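Local coordinates for protein HMG-CoA Lyase (Bacillus subtilis subsp. subtilis, PDB 1YDO) that is a TIM-barrel protein of the HMGL-like family, with two subunits in its assembly, at residues A[32-42]-A[268-279]; A[250-258]-A[288-296]. All blocks are in the same frame, centred on the assembly; numbering follows the deposited sequence.

Both interactions lie in the helical layer around the parallel barrel, their centres about 12 Å apart. Their segments alternate along the chain, in the order 32-42, 250-258, 268-279 and 288-296. Interaction 1 sets helix 270-284 against helix 27-38, near the first strand, 8-11; interaction 2 sets the short C-terminal helix 291-296 across helix 252-261. Helix 270-284 joins the two, for Leu273 packs on Thr252 and Glu253, while Leu274 reaches Asn292. The last three helices thus form one connected block that ties the C-terminal part of the chain to its beginning, and at interaction 2 this block also meets the second subunit.

Interaction 1 of 2, residues A[32-42]-A[268-279]; sequences TWINQLSRTGL and VKLEKLLSAAKW
In the outer helical layer of the TIM barrel, Trp33 and Gln36 of helix 27-38 meet Ala276 and Trp279 of helix 270-284. The helices run antiparallel at 169°, with the axes of their segments 9.5 Å apart. Trp33 NE1 donates to Ala276 O at 3.1 Å, a bent bond that arrives well above the carbonyl plane. Trp33 CG stands anti to the backbone N (chi1 -177°), which carries the indole NE1 toward Ala276, and Leu37 CD2 lies over the centre of the indole. The small Ala276 lets the helices approach here, its CB resting 3.5 Å from Leu37 CD1. Trp279 turns its ring nearly parallel to that of Trp33, but the two are slid apart and barely overlap, while Trp33 CB touches the six-membered ring. One face of Trp279 receives Gln36 NE2, 3.2 Å above the ring plane and offset toward the rim. The amide stands almost perpendicular to the ring, and the same NE2 also makes a weak hydrogen bond to Thr32 O; glutamine suits this place because its extended chain carries a polar nitrogen across to the indole.

Beyond the end of helix 27-38, Lys269 N, at the N-cap position of the other helix, donates to Thr40 O at 3.1 Å. Lys272 lays its CD 3.4 Å from Arg39 O, whereas the guanidinium of Arg39 turns to Asp70 and Glu72. Gly41 CA comes within 4.2 Å of Val268 CA, and its phi of 126° is readily adopted only by glycine. Further inward, Leu42 CD2 meets Val268 CG2 at 4.0 Å, and both residues also pack on Ile9 of strand 8-11. Here a C-terminal helix, additional to the strand-helix repeats, packs antiparallel on the helix following the first strand of a TIM barrel.

Interaction 2 of 2, residues A[250-258]-A[288-296]; sequences AATEDIVYM and LPSRNLQVF
Asp254 sets its carboxylate against the N-terminal end of helix 291-296, each oxygen taking one backbone N-H. OD1 accepts from Arg291 N at 3.2 Å and OD2 from Asn292 N at 3.0 Å, both along nearly straight bonds that use the syn lone pairs. A short acidic side chain is well matched to the task, since its two oxygens are spaced to bridge successive amides at a helix start.

Beside it, Ser290 occupies the N-cap position. Its OG, anti to the backbone N (chi1 175°), accepts from Leu293 N at 3.1 Å and donates to Glu253 OE1 at 2.7 Å, so the hydroxyl is gripped from two directions. The serine reaches OE1 from above the carboxylate plane. Glu253 bends at chi2, its CG set between the backbone N and the carbonyl carbon (chi1 53°), and this brings the acid alongside the cap. Its OE2 is held by Gly235 N, while the backbone of Ser290 bonds with the same glycine. Ala251 CB packs against Ser290 CB at 3.8 Å, where a small residue suits the close approach of the two N-cap positions.

The amide of Asn292 lies over one face of the Tyr257 ring, the two planes 43° apart, and its CB sits 3.5 Å from Asp254 OD2. The second subunit borders this region: its Ala182 packs on Tyr257, and its Arg291 NH2 donates to Pro289 O.

The helical segments cross at nearly a right angle, so two neighbouring acids of one helix can address the beginning of the other. If both are ionised, they would face the positive end of the helix dipole, which probably stabilises them in this buried setting, while their hydrogen bonds fix the start of the C-terminal helix.

Interaction 1 of 2, residues A[32-42]-A[268-279]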
loop_
_atom_site.group_PDB
_atom_site.type_symbol
_atom_site.label_atom_id
_atom_site.label_comp_id
_atom_site.label_asym_id
_atom_site.label_seq_id
_atom_site.Cartn_x
_atom_site.Cartn_y
_atom_site.Cartn_z
ATOM N N THR A 32 22.229 13.097 14.159
ATOM C CA THR A 32 22.509 13.454 12.783
ATOM C C THR A 32 21.302 13.222 11.875
ATOM O O THR A 32 21.046 14.015 10.963
ATOM C CB THR A 32 23.668 12.642 12.243
ATOM O OG1 THR A 32 24.734 12.617 13.203
ATOM C CG2 THR A 32 24.154 13.260 10.963
ATOM N N TRP A 33 20.564 12.138 12.127
ATOM C CA TRP A 33 19.388 11.793 11.320
ATOM C C TRP A 33 18.181 12.659 11.622
ATOM O O TRP A 33 17.423 13.021 10.715
ATOM C CB TRP A 33 19.002 10.332 11.529
ATOM C CG TRP A 33 17.862 9.894 10.693
ATOM C CD1 TRP A 33 17.742 10.012 9.347
ATOM C CD2 TRP A 33 16.700 9.199 11.143
ATOM N NE1 TRP A 33 16.571 9.426 8.922
ATOM C CE2 TRP A 33 15.913 8.927 10.008
ATOM C CE3 TRP A 33 16.246 8.784 12.398
ATOM C CZ2 TRP A 33 14.701 8.248 10.091
ATOM C CZ3 TRP A 33 15.035 8.102 12.479
ATOM C CH2 TRP A 33 14.277 7.847 11.333
ATOM N N ILE A 34 17.997 12.966 12.904
ATOM C CA ILE A 34 16.883 13.795 13.345
ATOM C C ILE A 34 17.101 15.218 12.860
ATOM O O ILE A 34 16.141 15.962 12.651
ATOM C CB ILE A 34 16.758 13.783 14.882
ATOM C CG1 ILE A 34 16.441 12.358 15.361
ATOM C CG2 ILE A 34 15.655 14.734 15.334
ATOM C CD1 ILE A 34 16.201 12.234 16.856
ATOM N N ASN A 35 18.367 15.586 12.672
ATOM C CA ASN A 35 18.695 16.912 12.180
ATOM C C ASN A 35 18.180 17.039 10.761
ATOM O O ASN A 35 17.522 18.015 10.414
ATOM C CB ASN A 35 20.200 17.134 12.227
ATOM C CG ASN A 35 20.684 17.470 13.619
ATOM O OD1 ASN A 35 21.888 17.492 13.869
ATOM N ND2 ASN A 35 19.747 17.748 14.535
ATOM N N GLN A 36 18.477 16.035 9.949
ATOM C CA GLN A 36 18.012 16.023 8.577
ATOM C C GLN A 36 16.493 16.203 8.601
ATOM O O GLN A 36 15.936 17.098 7.963
ATOM C CB GLN A 36 18.367 14.689 7.928
ATOM C CG GLN A 36 19.837 14.330 8.039
ATOM C CD GLN A 36 20.155 12.981 7.417
ATOM O OE1 GLN A 36 19.611 12.624 6.366
ATOM N NE2 GLN A 36 21.054 12.232 8.048
ATOM N N LEU A 37 15.824 15.348 9.360
ATOM C CA LEU A 37 14.384 15.419 9.469
ATOM C C LEU A 37 13.887 16.822 9.801
ATOM O O LEU A 37 13.010 17.339 9.119
ATOM C CB LEU A 37 13.905 14.425 10.516
ATOM C CG LEU A 37 13.473 13.053 10.011
ATOM C CD1 LEU A 37 14.320 12.576 8.849
ATOM C CD2 LEU A 37 13.554 12.107 11.170
ATOM N N SER A 38 14.453 17.437 10.842
ATOM C CA SER A 38 14.069 18.789 11.262
ATOM C C SER A 38 14.001 19.744 10.083
ATOM O O SER A 38 13.059 20.519 9.959
ATOM C CB SER A 38 15.067 19.343 12.277
ATOM O OG SER A 38 15.128 18.540 13.444
ATOM N N ARG A 39 15.004 19.707 9.218
ATOM C CA ARG A 39 14.987 20.597 8.071
ATOM C C ARG A 39 14.525 19.859 6.827
ATOM O O ARG A 39 15.154 19.914 5.774
ATOM C CB ARG A 39 16.373 21.220 7.851
ATOM C CG ARG A 39 17.501 20.252 7.575
ATOM C CD ARG A 39 18.825 21.019 7.479
ATOM N NE ARG A 39 19.235 21.583 8.770
ATOM C CZ ARG A 39 19.888 20.913 9.720
ATOM N NH1 ARG A 39 20.204 21.521 10.855
ATOM N NH2 ARG A 39 20.245 19.644 9.529
ATOM N N THR A 40 13.401 19.174 6.962
ATOM C CA THR A 40 12.844 18.417 5.862
ATOM C C THR A 40 11.512 19.037 5.436
ATOM O O THR A 40 11.074 18.914 4.288
ATOM C CB THR A 40 12.636 16.963 6.290
ATOM O OG1 THR A 40 12.658 16.125 5.134
ATOM C CG2 THR A 40 11.308 16.799 7.006
ATOM N N GLY A 41 10.879 19.733 6.368
ATOM C CA GLY A 41 9.614 20.363 6.068
ATOM C C GLY A 41 8.607 19.900 7.091
ATOM O O GLY A 41 7.599 20.555 7.341
ATOM N N LEU A 42 8.878 18.745 7.682
ATOM C CA LEU A 42 7.994 18.214 8.709
ATOM C C LEU A 42 7.895 19.269 9.814
ATOM O O LEU A 42 8.844 20.008 10.050
ATOM C CB LEU A 42 8.575 16.913 9.271
ATOM C CG LEU A 42 8.444 15.655 8.419
ATOM C CD1 LEU A 42 9.394 14.596 8.915
ATOM C CD2 LEU A 42 7.005 15.155 8.470
ATOM N N VAL A 268 5.906 19.256 3.127
ATOM C CA VAL A 268 7.088 18.431 3.292
ATOM C C VAL A 268 7.814 18.281 1.962
ATOM O O VAL A 268 7.225 17.864 0.971
ATOM C CB VAL A 268 6.726 17.046 3.816
ATOM C CG1 VAL A 268 7.979 16.216 4.004
ATOM C CG2 VAL A 268 5.996 17.192 5.130
ATOM N N LYS A 269 9.092 18.635 1.935
ATOM C CA LYS A 269 9.869 18.503 0.718
ATOM C C LYS A 269 10.324 17.051 0.581
ATOM O O LYS A 269 11.405 16.670 1.041
ATOM C CB LYS A 269 11.058 19.445 0.777
ATOM C CG LYS A 269 10.637 20.889 1.030
ATOM C CD LYS A 269 11.672 21.654 1.853
ATOM C CE LYS A 269 11.119 23.000 2.325
ATOM N NZ LYS A 269 12.010 23.697 3.307
ATOM N N LEU A 270 9.473 16.253 -0.059
ATOM C CA LEU A 270 9.704 14.829 -0.270
ATOM C C LEU A 270 11.153 14.475 -0.602
ATOM O O LEU A 270 11.741 13.575 0.004
ATOM C CB LEU A 270 8.775 14.320 -1.376
ATOM C CG LEU A 270 8.718 12.807 -1.585
ATOM C CD1 LEU A 270 8.406 12.107 -0.271
ATOM C CD2 LEU A 270 7.662 12.493 -2.631
ATOM N N GLU A 271 11.718 15.182 -1.570
ATOM C CA GLU A 271 13.097 14.961 -1.982
ATOM C C GLU A 271 13.989 14.821 -0.748
ATOM O O GLU A 271 14.684 13.815 -0.567
ATOM C CB GLU A 271 13.562 16.134 -2.855
ATOM C CG GLU A 271 14.925 15.946 -3.519
ATOM C CD GLU A 271 16.074 16.556 -2.715
ATOM O OE1 GLU A 271 17.257 16.350 -3.097
ATOM O OE2 GLU A 271 15.790 17.248 -1.707
ATOM N N LYS A 272 13.954 15.827 0.114
ATOM C CA LYS A 272 14.759 15.798 1.322
ATOM C C LYS A 272 14.439 14.576 2.173
ATOM O O LYS A 272 15.349 13.871 2.612
ATOM C CB LYS A 272 14.528 17.071 2.142
ATOM C CG LYS A 272 14.948 18.357 1.428
ATOM C CD LYS A 272 14.888 19.568 2.363
ATOM C CE LYS A 272 15.335 20.854 1.665
ATOM N NZ LYS A 272 15.432 22.016 2.605
ATOM N N LEU A 273 13.149 14.327 2.397
ATOM C CA LEU A 273 12.711 13.190 3.215
ATOM C C LEU A 273 13.317 11.892 2.688
ATOM O O LEU A 273 13.910 11.122 3.441
ATOM C CB LEU A 273 11.186 13.080 3.197
ATOM C CG LEU A 273 10.577 12.046 4.135
ATOM C CD1 LEU A 273 10.871 12.440 5.564
ATOM C CD2 LEU A 273 9.083 11.961 3.914
ATOM N N LEU A 274 13.155 11.669 1.389
ATOM C CA LEU A 274 13.671 10.484 0.744
ATOM C C LEU A 274 15.153 10.337 1.032
ATOM O O LEU A 274 15.637 9.251 1.367
ATOM C CB LEU A 274 13.433 10.571 -0.757
ATOM C CG LEU A 274 12.006 10.262 -1.182
ATOM C CD1 LEU A 274 11.689 10.966 -2.480
ATOM C CD2 LEU A 274 11.835 8.760 -1.332
ATOM N N SER A 275 15.878 11.439 0.904
ATOM C CA SER A 275 17.306 11.425 1.161
ATOM C C SER A 275 17.528 10.959 2.599
ATOM O O SER A 275 18.383 10.120 2.871
ATOM C CB SER A 275 17.885 12.830 0.945
ATOM O OG SER A 275 19.298 12.826 1.068
ATOM N N ALA A 276 16.733 11.492 3.512
ATOM C CA ALA A 276 16.863 11.128 4.910
ATOM C C ALA A 276 16.555 9.660 5.143
ATOM O O ALA A 276 17.206 9.017 5.965
ATOM C CB ALA A 276 15.953 11.979 5.757
ATOM N N ALA A 277 15.565 9.135 4.425
ATOM C CA ALA A 277 15.181 7.735 4.576
ATOM C C ALA A 277 16.335 6.842 4.171
ATOM O O ALA A 277 16.662 5.878 4.866
ATOM C CB ALA A 277 13.954 7.417 3.723
ATOM N N LYS A 278 16.960 7.170 3.052
ATOM C CA LYS A 278 18.079 6.372 2.569
ATOM C C LYS A 278 19.204 6.343 3.590
ATOM O O LYS A 278 19.830 5.311 3.803
ATOM C CB LYS A 278 18.596 6.938 1.250
ATOM C CG LYS A 278 19.693 6.112 0.619
ATOM C CD LYS A 278 20.173 6.749 -0.676
ATOM C CE LYS A 278 21.351 5.977 -1.261
ATOM N NZ LYS A 278 21.882 6.599 -2.513
ATOM N N TRP A 279 19.444 7.479 4.232
ATOM C CA TRP A 279 20.503 7.573 5.212
ATOM C C TRP A 279 20.426 6.466 6.247
ATOM O O TRP A 279 21.316 5.626 6.311
ATOM C CB TRP A 279 20.453 8.922 5.906
ATOM C CG TRP A 279 21.745 9.292 6.529
ATOM C CD1 TRP A 279 22.837 9.798 5.898
ATOM C CD2 TRP A 279 22.105 9.147 7.904
ATOM N NE1 TRP A 279 23.858 9.978 6.792
ATOM C CE2 TRP A 279 23.438 9.584 8.034
ATOM C CE3 TRP A 279 21.429 8.684 9.042
ATOM C CZ2 TRP A 279 24.118 9.575 9.262
ATOM C CZ3 TRP A 279 22.105 8.673 10.262
ATOM C CH2 TRP A 279 23.435 9.116 10.361
#

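Interaction 2 of 2, residues A[250-258]-A[288-296]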
loop_
_atom_site.group_PDB
_atom_site.type_symbol
_atom_site.label_atom_id
_atom_site.label_comp_id
_atom_site.label_asym_id
_atom_site.label_seq_id
_atom_site.Cartn_x
_atom_site.Cartn_y
_atom_site.Cartn_z
ATOM N N ALA A 250 3.232 3.063 8.240
ATOM C CA ALA A 250 3.331 3.495 6.859
ATOM C C ALA A 250 4.541 4.390 6.669
ATOM O O ALA A 250 4.843 5.222 7.511
ATOM C CB ALA A 250 2.063 4.238 6.462
ATOM N N ALA A 251 5.219 4.212 5.544
ATOM C CA ALA A 251 6.394 4.999 5.222
ATOM C C ALA A 251 6.012 6.455 5.008
ATOM O O ALA A 251 5.251 6.771 4.100
ATOM C CB ALA A 251 7.040 4.450 3.978
ATOM N N THR A 252 6.547 7.340 5.837
ATOM C CA THR A 252 6.254 8.762 5.724
ATOM C C THR A 252 6.321 9.276 4.297
ATOM O O THR A 252 5.427 9.980 3.864
ATOM C CB THR A 252 7.221 9.600 6.562
ATOM O OG1 THR A 252 7.128 9.203 7.935
ATOM C CG2 THR A 252 6.884 11.075 6.439
ATOM N N GLU A 253 7.384 8.952 3.572
ATOM C CA GLU A 253 7.506 9.434 2.213
ATOM C C GLU A 253 6.384 8.914 1.332
ATOM O O GLU A 253 5.890 9.635 0.470
ATOM C CB GLU A 253 8.864 9.066 1.621
ATOM C CG GLU A 253 9.222 7.597 1.718
ATOM C CD GLU A 253 9.754 7.208 3.078
ATOM O OE1 GLU A 253 10.587 6.276 3.154
ATOM O OE2 GLU A 253 9.350 7.835 4.075
ATOM N N ASP A 254 5.961 7.675 1.540
ATOM C CA ASP A 254 4.870 7.129 0.736
ATOM C C ASP A 254 3.601 7.924 1.001
ATOM O O ASP A 254 2.794 8.157 0.107
ATOM C CB ASP A 254 4.640 5.662 1.098
ATOM C CG ASP A 254 5.779 4.775 0.668
ATOM O OD1 ASP A 254 5.896 3.648 1.202
ATOM O OD2 ASP A 254 6.558 5.203 -0.216
ATOM N N ILE A 255 3.439 8.325 2.252
ATOM C CA ILE A 255 2.284 9.089 2.652
ATOM C C ILE A 255 2.365 10.475 2.049
ATOM O O ILE A 255 1.389 10.975 1.505
ATOM C CB ILE A 255 2.206 9.213 4.167
ATOM C CG1 ILE A 255 2.010 7.834 4.767
ATOM C CG2 ILE A 255 1.094 10.150 4.550
ATOM C CD1 ILE A 255 1.894 7.853 6.242
ATOM N N VAL A 256 3.532 11.092 2.151
ATOM C CA VAL A 256 3.734 12.431 1.623
ATOM C C VAL A 256 3.567 12.425 0.117
ATOM O O VAL A 256 2.969 13.338 -0.447
ATOM C CB VAL A 256 5.141 12.964 1.947
ATOM C CG1 VAL A 256 5.357 14.292 1.269
ATOM C CG2 VAL A 256 5.305 13.109 3.446
ATOM N N TYR A 257 4.083 11.397 -0.543
ATOM C CA TYR A 257 3.982 11.336 -1.985
ATOM C C TYR A 257 2.548 11.270 -2.461
ATOM O O TYR A 257 2.084 12.135 -3.200
ATOM C CB TYR A 257 4.744 10.131 -2.533
ATOM C CG TYR A 257 4.462 9.839 -4.001
ATOM C CD1 TYR A 257 3.421 8.992 -4.383
ATOM C CD2 TYR A 257 5.218 10.436 -5.001
ATOM C CE1 TYR A 257 3.135 8.752 -5.737
ATOM C CE2 TYR A 257 4.948 10.203 -6.355
ATOM C CZ TYR A 257 3.904 9.362 -6.717
ATOM O OH TYR A 257 3.626 9.136 -8.048
HETATM N N MSE A 258 1.845 10.234 -2.040
HETATM C CA MSE A 258 0.482 10.081 -2.477
HETATM C C MSE A 258 -0.354 11.326 -2.238
HETATM O O MSE A 258 -1.164 11.716 -3.080
HETATM C CB MSE A 258 -0.167 8.898 -1.791
HETATM C CG MSE A 258 -1.560 8.670 -2.289
HETATM SE SE MSE A 258 -2.441 7.412 -1.181
HETATM C CE MSE A 258 -2.479 8.441 0.457
ATOM N N LEU A 288 14.669 -0.867 3.876
ATOM C CA LEU A 288 13.409 -0.467 4.481
ATOM C C LEU A 288 12.280 -0.732 3.511
ATOM O O LEU A 288 12.453 -0.643 2.296
ATOM C CB LEU A 288 13.439 1.005 4.835
ATOM C CG LEU A 288 14.021 1.376 6.209
ATOM C CD1 LEU A 288 14.935 0.288 6.753
ATOM C CD2 LEU A 288 14.763 2.695 6.068
ATOM N N PRO A 289 11.093 -1.042 4.042
ATOM C CA PRO A 289 9.898 -1.335 3.241
ATOM C C PRO A 289 9.371 -0.224 2.322
ATOM O O PRO A 289 8.599 -0.493 1.396
ATOM C CB PRO A 289 8.875 -1.735 4.302
ATOM C CG PRO A 289 9.308 -0.956 5.505
ATOM C CD PRO A 289 10.792 -1.148 5.480
ATOM N N SER A 290 9.803 1.008 2.572
ATOM C CA SER A 290 9.351 2.157 1.796
ATOM C C SER A 290 9.420 1.939 0.292
ATOM O O SER A 290 10.459 1.576 -0.231
ATOM C CB SER A 290 10.168 3.389 2.160
ATOM O OG SER A 290 9.801 4.459 1.313
ATOM N N ARG A 291 8.307 2.178 -0.395
ATOM C CA ARG A 291 8.251 2.010 -1.830
ATOM C C ARG A 291 8.957 3.153 -2.537
ATOM O O ARG A 291 9.753 2.917 -3.438
ATOM C CB ARG A 291 6.812 1.959 -2.326
ATOM C CG ARG A 291 5.965 0.855 -1.742
ATOM C CD ARG A 291 6.496 -0.521 -2.065
ATOM N NE ARG A 291 5.522 -1.535 -1.690
ATOM C CZ ARG A 291 5.765 -2.840 -1.686
ATOM N NH1 ARG A 291 6.966 -3.292 -2.037
ATOM N NH2 ARG A 291 4.805 -3.690 -1.336
ATOM N N ASN A 292 8.671 4.394 -2.154
ATOM C CA ASN A 292 9.329 5.517 -2.820
ATOM C C ASN A 292 10.821 5.563 -2.555
ATOM O O ASN A 292 11.583 6.092 -3.360
ATOM C CB ASN A 292 8.701 6.851 -2.434
ATOM C CG ASN A 292 7.412 7.127 -3.200
ATOM O OD1 ASN A 292 6.345 6.644 -2.827
ATOM N ND2 ASN A 292 7.515 7.885 -4.295
ATOM N N LEU A 293 11.247 5.015 -1.427
ATOM C CA LEU A 293 12.661 5.012 -1.152
ATOM C C LEU A 293 13.331 4.161 -2.219
ATOM O O LEU A 293 14.392 4.520 -2.727
ATOM C CB LEU A 293 12.952 4.437 0.228
ATOM C CG LEU A 293 14.441 4.338 0.585
ATOM C CD1 LEU A 293 15.084 5.721 0.597
ATOM C CD2 LEU A 293 14.594 3.693 1.952
ATOM N N GLN A 294 12.724 3.030 -2.567
ATOM C CA GLN A 294 13.312 2.165 -3.596
ATOM C C GLN A 294 13.388 2.921 -4.925
ATOM O O GLN A 294 14.416 2.900 -5.608
ATOM C CB GLN A 294 12.483 0.890 -3.771
ATOM C CG GLN A 294 12.270 0.132 -2.471
ATOM C CD GLN A 294 13.558 -0.036 -1.672
ATOM O OE1 GLN A 294 14.531 -0.606 -2.168
ATOM N NE2 GLN A 294 13.567 0.463 -0.432
ATOM N N VAL A 295 12.300 3.596 -5.284
ATOM C CA VAL A 295 12.254 4.372 -6.512
ATOM C C VAL A 295 13.321 5.464 -6.474
ATOM O O VAL A 295 13.981 5.751 -7.470
ATOM C CB VAL A 295 10.868 5.028 -6.683
ATOM C CG1 VAL A 295 10.829 5.872 -7.948
ATOM C CG2 VAL A 295 9.799 3.965 -6.734
ATOM N N PHE A 296 13.488 6.067 -5.310
ATOM C CA PHE A 296 14.473 7.120 -5.148
ATOM C C PHE A 296 15.868 6.588 -5.456
ATOM O O PHE A 296 16.638 7.224 -6.174
ATOM C CB PHE A 296 14.428 7.644 -3.722
ATOM C CG PHE A 296 15.342 8.797 -3.477
ATOM C CD1 PHE A 296 15.146 10.003 -4.120
ATOM C CD2 PHE A 296 16.386 8.685 -2.580
ATOM C CE1 PHE A 296 15.974 11.084 -3.868
ATOM C CE2 PHE A 296 17.219 9.762 -2.323
ATOM C CZ PHE A 296 17.009 10.962 -2.969
#